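Local coordinates for ABC transporter, ATP binding protein (PDB 1OXX) that couples ATP hydrolysis to glucose uptake as the ATP-binding subunit of an ABC transporter from Sulfolobus solfataricus, at residues L219-K224 / N231-Q236; D203-A208 / S239-I244; E101-P106 / A154-P159. The protein carries 1 engineered substitution. One frame throughout, in Å; residues are numbered along the deposited sequence.

Contacts 1 and 2 both use helix 235-241, and they touch where Ile235 CD1 meets Ile244 CD1 at 4.2 Å. Contact 1 lies at the surface and is the most polar of the three, resting on one glutamine amide that binds two backbone groups. Contact 2 is buried near the middle of the chain and relies on apolar packing. Contact 3, partly buried and about 36 Å from contact 1 between centres, lies on the opposite side of the chain's centre; there methyl groups and a proline fit together, with a lysine stem at one margin.

Contact 1. Residues L219-K224 / N231-Q236; sequences LVQVGK and NPVSIQ
The side-chain amide of Gln221 grips the backbone on both sides of Pro232. Its OE1 accepts a hydrogen bond from Val233 N at 2.8 Å, and its NE2 donates one to Asn231 O at 3.0 Å. The second bond is the straighter, 165° at the hydrogen against 147°, and Asn231 O lies close to the plane of the Gln221 amide. Val233 N approaches OE1 from a position tilted away from the carbonyl plane. Glutamine suits this place because one flat group supplies both a donor and an acceptor, and its length spans the distance from the strand: CG is anti to the backbone N (chi1 -173°) and the chain runs on extended. Two bonds at the end of so flexible a side chain fix the rotation of the amide. Proline fits between them, having no N-H that would need a partner.

Around this grip the packing is light. Val233 lies alongside Gln221, its CB and CG1 each 3.4 Å from Gln221 OE1, while CG1 also comes within 3.9 Å of Val220 O. Val220 and Gln221 both bond through their backbones to Val213 of the adjacent strand, a pattern consistent with a classic beta bulge. One residue beyond Val233, Ser234 is the N-cap of helix 235-241, its OG bonded to Val237 N. The contact thus ties the outermost strand of the mixed sheet of the ABC-ATPase domain to the turn joining helices 225-230 and 235-241, a side-chain amide bridging a helix-helix connection.

Contact 2. Residues D203-A208 / S239-I244; sequences DIFAIA and SLIGEI
The ring of Phe205 meets Ile241 along its rim, at CE1 and CZ. Ile241 O sits at the ring edge, in the ring plane, 3.6 Å from Phe205 CE1. The aliphatic branch of the same residue reaches the same corner: Ile241 CG1 lies 3.7 Å from CE1 and 3.9 Å from CZ, and Ile241 CD1 stays within 4.0 Å of Phe205 CZ. The two side chains cross at about a right angle. In Ile241 a chi1 of -169° puts CG1 anti to the backbone N, and the long branch, with CD1, thereby reaches the Phe205 ring.

The neighbouring Ile204 meets Ile241 more loosely, CG2 to CD1 at 4.5 Å. Both isoleucines also pack on Leu37 at the end of the strand leading into the ATP-binding loop, and Pro225 covers Ile204 and Phe205 from helix 225-230. Branched aliphatic residues suit such a junction, filling space among several elements without needing polar partners. Directly after Ile241, Gly242 leaves the helix with an extended backbone.

No hydrogen bond joins the two segments. The isoleucines are buried while Phe205 lies at the exposed margin, and the contact therefore rests on van der Waals packing, with water excluded chiefly from the isoleucine side; the weakly positive C-H edge of the ring probably suits the carbonyl oxygen of Ile241.

Contact 3. Residues E101-P106 / A154-P159; sequences ENIAFP and ALVKDP
Val156 sits between Ile103 and Pro106, in the helical subdomain that ABC-ATPases carry beside their nucleotide-binding core. Its two methyls divide the work. CG1 comes 3.5 Å from Ile103 O and 3.8 Å from both CB and CG of Pro106, and the side chains of Val156 and Pro106 cross at about a right angle; CG2 meets Ile103 CG2 at 4.0 Å, the two side chains passing obliquely. This division follows from chi1 of 80°, which places CG1 between the backbone N and the carbonyl carbon and leaves CG2 anti to the N. A beta-branched residue is apt here, since it offers two methyls close to the backbone and little else to be ordered. Shortening Val156 to an alanine would remove both methyls and is likely to open a gap between the Pro106 ring and Ile103, leaving both without their apolar mate.

Lys157 works at the margin. Its CD lies 3.7 Å from Pro106 O; beyond it the chain bends at chi3 (-69°), which sets the direction of CE and NZ. In the conformer given, NZ donates to a water that donates to Pro106 O, but with a second conformer deposited this bridge is doubtful. A lysine fits because its methylene stem can lie against the proline while the ammonium reaches water.

In the next shell, Ile103 packs on Val149 and Ala152 of helix 143-155 and on Val121 of helix 114-127. Arg120 of helix 114-127 bonds through NE to Val156 O, within the type I beta turn from Leu155 to Asp158. That turn is closed by Asp158 N donating to Leu155 O at 3.0 Å.

Contact 1. Residues L219-K224 / N231-Q236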
loop_
_atom_site.group_PDB
_atom_site.type_symbol
_atom_site.label_atom_id
_atom_site.label_comp_id
_atom_site.label_asym_id
_atom_site.label_seq_id
_atom_site.Cartn_x
_atom_site.Cartn_y
_atom_site.Cartn_z
ATOM N N LEU A 219 -7.252 12.022 -4.294
ATOM C CA LEU A 219 -7.552 11.163 -3.170
ATOM C C LEU A 219 -9.026 10.801 -3.285
ATOM O O LEU A 219 -9.897 11.668 -3.118
ATOM C CB LEU A 219 -7.289 11.935 -1.890
ATOM C CG LEU A 219 -7.319 11.162 -0.595
ATOM C CD1 LEU A 219 -6.144 10.212 -0.550
ATOM C CD2 LEU A 219 -7.268 12.155 0.559
ATOM N N VAL A 220 -9.307 9.540 -3.603
ATOM C CA VAL A 220 -10.668 9.127 -3.928
ATOM C C VAL A 220 -11.407 8.433 -2.790
ATOM O O VAL A 220 -12.639 8.359 -2.809
ATOM C CB VAL A 220 -10.696 8.239 -5.196
ATOM C CG1 VAL A 220 -10.208 9.010 -6.433
ATOM C CG2 VAL A 220 -9.892 6.995 -5.025
ATOM N N GLN A 221 -10.669 7.938 -1.794
ATOM C CA GLN A 221 -11.268 7.302 -0.627
ATOM C C GLN A 221 -10.243 7.258 0.492
ATOM O O GLN A 221 -9.032 7.146 0.247
ATOM C CB GLN A 221 -11.739 5.873 -0.952
ATOM C CG GLN A 221 -12.525 5.215 0.180
ATOM C CD GLN A 221 -13.213 3.929 -0.236
ATOM O OE1 GLN A 221 -13.052 3.451 -1.375
ATOM N NE2 GLN A 221 -13.986 3.349 0.689
ATOM N N VAL A 222 -10.718 7.412 1.717
ATOM C CA VAL A 222 -9.879 7.355 2.884
ATOM C C VAL A 222 -10.608 6.542 3.920
ATOM O O VAL A 222 -11.791 6.765 4.159
ATOM C CB VAL A 222 -9.650 8.756 3.487
ATOM C CG1 VAL A 222 -8.986 8.643 4.877
ATOM C CG2 VAL A 222 -8.847 9.583 2.551
ATOM N N GLY A 223 -9.903 5.626 4.558
ATOM C CA GLY A 223 -10.514 4.814 5.598
ATOM C C GLY A 223 -9.610 3.717 6.122
ATOM O O GLY A 223 -8.446 3.635 5.763
ATOM N N LYS A 224 -10.140 2.879 7.011
ATOM C CA LYS A 224 -9.392 1.736 7.519
ATOM C C LYS A 224 -9.167 0.781 6.365
ATOM O O LYS A 224 -10.031 0.670 5.498
ATOM C CB LYS A 224 -10.180 1.017 8.614
ATOM C CG LYS A 224 -10.342 1.840 9.865
ATOM C CD LYS A 224 -11.225 1.135 10.884
ATOM C CE LYS A 224 -11.215 1.882 12.200
ATOM N NZ LYS A 224 -12.199 1.330 13.180
ATOM N N ASN A 231 -15.722 -2.257 1.373
ATOM C CA ASN A 231 -16.609 -1.200 0.876
ATOM C C ASN A 231 -15.873 -0.193 -0.015
ATOM O O ASN A 231 -15.862 1.011 0.253
ATOM C CB ASN A 231 -17.286 -0.509 2.056
ATOM C CG ASN A 231 -18.097 -1.472 2.886
ATOM O OD1 ASN A 231 -19.059 -2.061 2.396
ATOM N ND2 ASN A 231 -17.695 -1.665 4.136
ATOM N N PRO A 232 -15.267 -0.676 -1.084
ATOM C CA PRO A 232 -14.551 0.241 -1.981
ATOM C C PRO A 232 -15.520 1.136 -2.735
ATOM O O PRO A 232 -16.592 0.686 -3.143
ATOM C CB PRO A 232 -13.835 -0.690 -2.950
ATOM C CG PRO A 232 -14.646 -1.971 -2.918
ATOM C CD PRO A 232 -15.180 -2.076 -1.516
ATOM N N VAL A 233 -15.112 2.377 -2.982
ATOM C CA VAL A 233 -16.000 3.338 -3.631
ATOM C C VAL A 233 -16.111 3.099 -5.125
ATOM O O VAL A 233 -17.055 3.571 -5.770
ATOM C CB VAL A 233 -15.528 4.785 -3.356
ATOM C CG1 VAL A 233 -14.286 5.099 -4.138
ATOM C CG2 VAL A 233 -16.631 5.802 -3.674
ATOM N N SER A 234 -15.170 2.343 -5.670
ATOM C CA SER A 234 -15.119 2.080 -7.097
ATOM C C SER A 234 -14.428 0.766 -7.335
ATOM O O SER A 234 -13.742 0.249 -6.461
ATOM C CB SER A 234 -14.331 3.175 -7.812
ATOM O OG SER A 234 -12.937 3.123 -7.471
ATOM N N ILE A 235 -14.577 0.215 -8.534
ATOM C CA ILE A 235 -13.893 -1.034 -8.841
ATOM C C ILE A 235 -12.368 -0.818 -8.882
ATOM O O ILE A 235 -11.594 -1.721 -8.546
ATOM C CB ILE A 235 -14.436 -1.698 -10.149
ATOM C CG1 ILE A 235 -14.007 -3.165 -10.224
ATOM C CG2 ILE A 235 -13.989 -0.933 -11.401
ATOM C CD1 ILE A 235 -14.609 -4.065 -9.173
ATOM N N GLN A 236 -11.937 0.384 -9.258
ATOM C CA GLN A 236 -10.505 0.679 -9.248
ATOM C C GLN A 236 -9.944 0.642 -7.830
ATOM O O GLN A 236 -8.889 0.063 -7.588
ATOM C CB GLN A 236 -10.164 2.011 -9.905
ATOM C CG GLN A 236 -8.657 2.193 -9.995
ATOM C CD GLN A 236 -8.211 3.164 -11.064
ATOM O OE1 GLN A 236 -7.059 3.111 -11.510
ATOM N NE2 GLN A 236 -9.104 4.057 -11.472
#

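Contact 2. Residues D203-A208 / S239-I244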
loop_
_atom_site.group_PDB
_atom_site.type_symbol
_atom_site.label_atom_id
_atom_site.label_comp_id
_atom_site.label_asym_id
_atom_site.label_seq_id
_atom_site.Cartn_x
_atom_site.Cartn_y
_atom_site.Cartn_z
ATOM N N ASP A 203 1.770 -4.189 2.401
ATOM C CA ASP A 203 2.485 -3.222 3.212
ATOM C C ASP A 203 1.472 -2.386 4.001
ATOM O O ASP A 203 1.657 -2.088 5.185
ATOM C CB ASP A 203 3.353 -2.340 2.322
ATOM C CG ASP A 203 4.536 -3.096 1.722
ATOM O OD1 ASP A 203 5.107 -2.624 0.713
ATOM O OD2 ASP A 203 4.933 -4.168 2.186
ATOM N N ILE A 204 0.377 -2.022 3.339
ATOM C CA ILE A 204 -0.693 -1.241 3.961
ATOM C C ILE A 204 -1.379 -2.024 5.080
ATOM O O ILE A 204 -1.565 -1.526 6.187
ATOM C CB ILE A 204 -1.745 -0.891 2.882
ATOM C CG1 ILE A 204 -1.153 0.061 1.857
ATOM C CG2 ILE A 204 -3.016 -0.309 3.497
ATOM C CD1 ILE A 204 -0.652 1.301 2.446
ATOM N N PHE A 205 -1.776 -3.251 4.799
ATOM C CA PHE A 205 -2.464 -4.038 5.820
ATOM C C PHE A 205 -1.592 -4.300 7.039
ATOM O O PHE A 205 -2.093 -4.383 8.167
ATOM C CB PHE A 205 -2.985 -5.341 5.235
ATOM C CG PHE A 205 -4.310 -5.184 4.555
ATOM C CD1 PHE A 205 -4.381 -5.027 3.184
ATOM C CD2 PHE A 205 -5.483 -5.120 5.289
ATOM C CE1 PHE A 205 -5.603 -4.850 2.547
ATOM C CE2 PHE A 205 -6.693 -4.943 4.669
ATOM C CZ PHE A 205 -6.758 -4.799 3.290
ATOM N N ALA A 206 -0.298 -4.442 6.808
ATOM C CA ALA A 206 0.601 -4.779 7.885
ATOM C C ALA A 206 0.853 -3.608 8.798
ATOM O O ALA A 206 0.957 -3.781 10.014
ATOM C CB ALA A 206 1.919 -5.283 7.319
ATOM N N ILE A 207 0.926 -2.409 8.224
ATOM C CA ILE A 207 1.412 -1.257 8.968
ATOM C C ILE A 207 0.457 -0.097 9.182
ATOM O O ILE A 207 0.552 0.589 10.192
ATOM C CB ILE A 207 2.659 -0.704 8.243
ATOM C CG1 ILE A 207 3.813 -1.704 8.322
ATOM C CG2 ILE A 207 3.084 0.618 8.836
ATOM C CD1 ILE A 207 4.915 -1.439 7.303
ATOM N N ALA A 208 -0.450 0.139 8.238
ATOM C CA ALA A 208 -1.278 1.329 8.279
ATOM C C ALA A 208 -2.610 1.118 8.966
ATOM O O ALA A 208 -3.255 0.091 8.766
ATOM C CB ALA A 208 -1.502 1.823 6.855
ATOM N N SER A 239 -9.699 -3.012 -6.609
ATOM C CA SER A 239 -8.558 -3.769 -7.120
ATOM C C SER A 239 -7.217 -3.292 -6.573
ATOM O O SER A 239 -6.272 -4.061 -6.476
ATOM C CB SER A 239 -8.551 -3.729 -8.644
ATOM O OG SER A 239 -8.158 -2.468 -9.136
ATOM N N LEU A 240 -7.127 -2.023 -6.206
ATOM C CA LEU A 240 -5.883 -1.521 -5.640
ATOM C C LEU A 240 -5.609 -2.119 -4.257
ATOM O O LEU A 240 -4.435 -2.343 -3.878
ATOM C CB LEU A 240 -5.898 0.012 -5.575
ATOM C CG LEU A 240 -5.633 0.680 -6.909
ATOM C CD1 LEU A 240 -6.073 2.144 -6.901
ATOM C CD2 LEU A 240 -4.145 0.528 -7.262
ATOM N N ILE A 241 -6.677 -2.368 -3.499
ATOM C CA ILE A 241 -6.532 -2.856 -2.139
ATOM C C ILE A 241 -6.437 -4.381 -2.041
ATOM O O ILE A 241 -6.102 -4.896 -0.987
ATOM C CB ILE A 241 -7.669 -2.280 -1.249
ATOM C CG1 ILE A 241 -7.418 -2.533 0.248
ATOM C CG2 ILE A 241 -8.992 -2.846 -1.664
ATOM C CD1 ILE A 241 -6.415 -1.598 0.872
ATOM N N GLY A 242 -6.725 -5.088 -3.137
ATOM C CA GLY A 242 -6.641 -6.542 -3.149
ATOM C C GLY A 242 -7.158 -7.152 -4.435
ATOM O O GLY A 242 -7.807 -6.476 -5.234
ATOM N N GLU A 243 -6.902 -8.442 -4.616
ATOM C CA GLU A 243 -7.379 -9.149 -5.794
ATOM C C GLU A 243 -8.886 -9.134 -5.871
ATOM O O GLU A 243 -9.588 -9.290 -4.866
ATOM C CB GLU A 243 -6.907 -10.607 -5.789
ATOM C CG GLU A 243 -5.407 -10.755 -5.901
ATOM C CD GLU A 243 -4.988 -12.141 -6.347
ATOM O OE1 GLU A 243 -5.619 -13.117 -5.901
ATOM O OE2 GLU A 243 -4.026 -12.242 -7.141
ATOM N N ILE A 244 -9.380 -8.946 -7.084
ATOM C CA ILE A 244 -10.811 -8.980 -7.315
ATOM C C ILE A 244 -11.115 -9.315 -8.771
ATOM O O ILE A 244 -10.360 -8.948 -9.678
ATOM C CB ILE A 244 -11.473 -7.627 -6.923
ATOM C CG1 ILE A 244 -12.991 -7.784 -6.856
ATOM C CG2 ILE A 244 -11.075 -6.532 -7.892
ATOM C CD1 ILE A 244 -13.702 -6.685 -6.077
#

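Contact 3. Residues E101-P106 / A154-P159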
loop_
_atom_site.group_PDB
_atom_site.type_symbol
_atom_site.label_atom_id
_atom_site.label_comp_id
_atom_site.label_asym_id
_atom_site.label_seq_id
_atom_site.Cartn_x
_atom_site.Cartn_y
_atom_site.Cartn_z
ATOM N N GLU A 101 29.554 4.218 9.593
ATOM C CA GLU A 101 29.687 5.479 8.908
ATOM C C GLU A 101 28.383 5.896 8.247
ATOM O O GLU A 101 28.026 7.087 8.207
ATOM C CB GLU A 101 30.810 5.364 7.869
ATOM C CG GLU A 101 32.204 5.282 8.471
ATOM C CD GLU A 101 33.307 5.147 7.433
ATOM O OE1 GLU A 101 33.232 4.265 6.553
ATOM O OE2 GLU A 101 34.282 5.940 7.513
ATOM N N ASN A 102 27.639 4.920 7.726
ATOM C CA ASN A 102 26.352 5.211 7.115
ATOM C C ASN A 102 25.362 5.734 8.152
ATOM O O ASN A 102 24.611 6.669 7.887
ATOM C CB ASN A 102 25.777 3.962 6.447
ATOM C CG ASN A 102 26.111 3.888 4.984
ATOM O OD1 ASN A 102 25.486 4.572 4.158
ATOM N ND2 ASN A 102 27.101 3.067 4.636
ATOM N N ILE A 103 25.341 5.118 9.329
ATOM C CA ILE A 103 24.419 5.516 10.380
ATOM C C ILE A 103 24.826 6.853 11.007
ATOM O O ILE A 103 23.967 7.657 11.387
ATOM C CB ILE A 103 24.301 4.409 11.426
ATOM C CG1 ILE A 103 23.772 3.118 10.785
ATOM C CG2 ILE A 103 23.398 4.846 12.581
ATOM C CD1 ILE A 103 23.890 1.873 11.705
ATOM N N ALA A 104 26.123 7.111 11.080
ATOM C CA ALA A 104 26.626 8.345 11.669
ATOM C C ALA A 104 26.461 9.549 10.759
ATOM O O ALA A 104 26.456 10.697 11.221
ATOM C CB ALA A 104 28.072 8.191 11.999
ATOM N N PHE A 105 26.357 9.311 9.464
ATOM C CA PHE A 105 26.337 10.397 8.494
ATOM C C PHE A 105 25.372 11.543 8.826
ATOM O O PHE A 105 25.767 12.703 8.753
ATOM C CB PHE A 105 26.056 9.843 7.093
ATOM C CG PHE A 105 26.301 10.843 5.998
ATOM C CD1 PHE A 105 27.591 11.185 5.636
ATOM C CD2 PHE A 105 25.247 11.449 5.359
ATOM C CE1 PHE A 105 27.820 12.112 4.635
ATOM C CE2 PHE A 105 25.469 12.375 4.356
ATOM C CZ PHE A 105 26.760 12.702 3.997
ATOM N N PRO A 106 24.126 11.250 9.184
ATOM C CA PRO A 106 23.182 12.337 9.471
ATOM C C PRO A 106 23.580 13.185 10.669
ATOM O O PRO A 106 23.038 14.276 10.834
ATOM C CB PRO A 106 21.872 11.597 9.754
ATOM C CG PRO A 106 22.026 10.269 9.047
ATOM C CD PRO A 106 23.485 9.928 9.259
ATOM N N ALA A 154 17.782 6.290 9.379
ATOM C CA ALA A 154 16.561 7.098 9.469
ATOM C C ALA A 154 16.198 7.511 10.883
ATOM O O ALA A 154 15.539 8.537 11.061
ATOM C CB ALA A 154 15.418 6.348 8.876
ATOM N N LEU A 155 16.614 6.732 11.880
ATOM C CA LEU A 155 16.210 6.930 13.279
ATOM C C LEU A 155 17.253 7.613 14.152
ATOM O O LEU A 155 17.003 7.963 15.302
ATOM C CB LEU A 155 15.891 5.571 13.894
ATOM C CG LEU A 155 14.729 4.833 13.250
ATOM C CD1 LEU A 155 14.606 3.457 13.879
ATOM C CD2 LEU A 155 13.453 5.604 13.404
ATOM N N VAL A 156 18.432 7.803 13.592
ATOM C CA VAL A 156 19.568 8.253 14.396
ATOM C C VAL A 156 19.422 9.638 15.030
ATOM O O VAL A 156 20.002 9.897 16.077
ATOM C CB VAL A 156 20.901 8.119 13.600
ATOM C CG1 VAL A 156 21.091 9.248 12.636
ATOM C CG2 VAL A 156 22.045 8.019 14.563
ATOM N N LYS A 157 18.652 10.516 14.400
ATOM C CA LYS A 157 18.394 11.866 14.946
ATOM C C LYS A 157 17.078 11.977 15.724
ATOM O O LYS A 157 16.568 13.074 15.944
ATOM C CB LYS A 157 18.359 12.919 13.835
ATOM C CG LYS A 157 19.676 13.153 13.092
ATOM C CD LYS A 157 19.596 14.366 12.175
ATOM C CE LYS A 157 18.671 14.134 10.990
ATOM N NZ LYS A 157 18.588 15.334 10.097
ATOM N N ASP A 158 16.524 10.855 16.143
ATOM C CA ASP A 158 15.231 10.847 16.835
ATOM C C ASP A 158 14.145 11.716 16.185
ATOM O O ASP A 158 13.757 12.783 16.639
ATOM C CB ASP A 158 15.354 11.229 18.300
ATOM C CG ASP A 158 14.261 10.587 19.140
ATOM O OD1 ASP A 158 14.135 9.334 19.079
ATOM O OD2 ASP A 158 13.474 11.241 19.861
ATOM N N PRO A 159 13.615 11.194 15.125
ATOM C CA PRO A 159 12.565 11.883 14.390
ATOM C C PRO A 159 11.197 11.798 15.046
ATOM O O PRO A 159 10.963 10.981 15.934
ATOM C CB PRO A 159 12.505 11.102 13.085
ATOM C CG PRO A 159 13.056 9.789 13.356
ATOM C CD PRO A 159 13.918 9.871 14.572
HETATM O O HOH W 1 21.307 15.550 9.213
#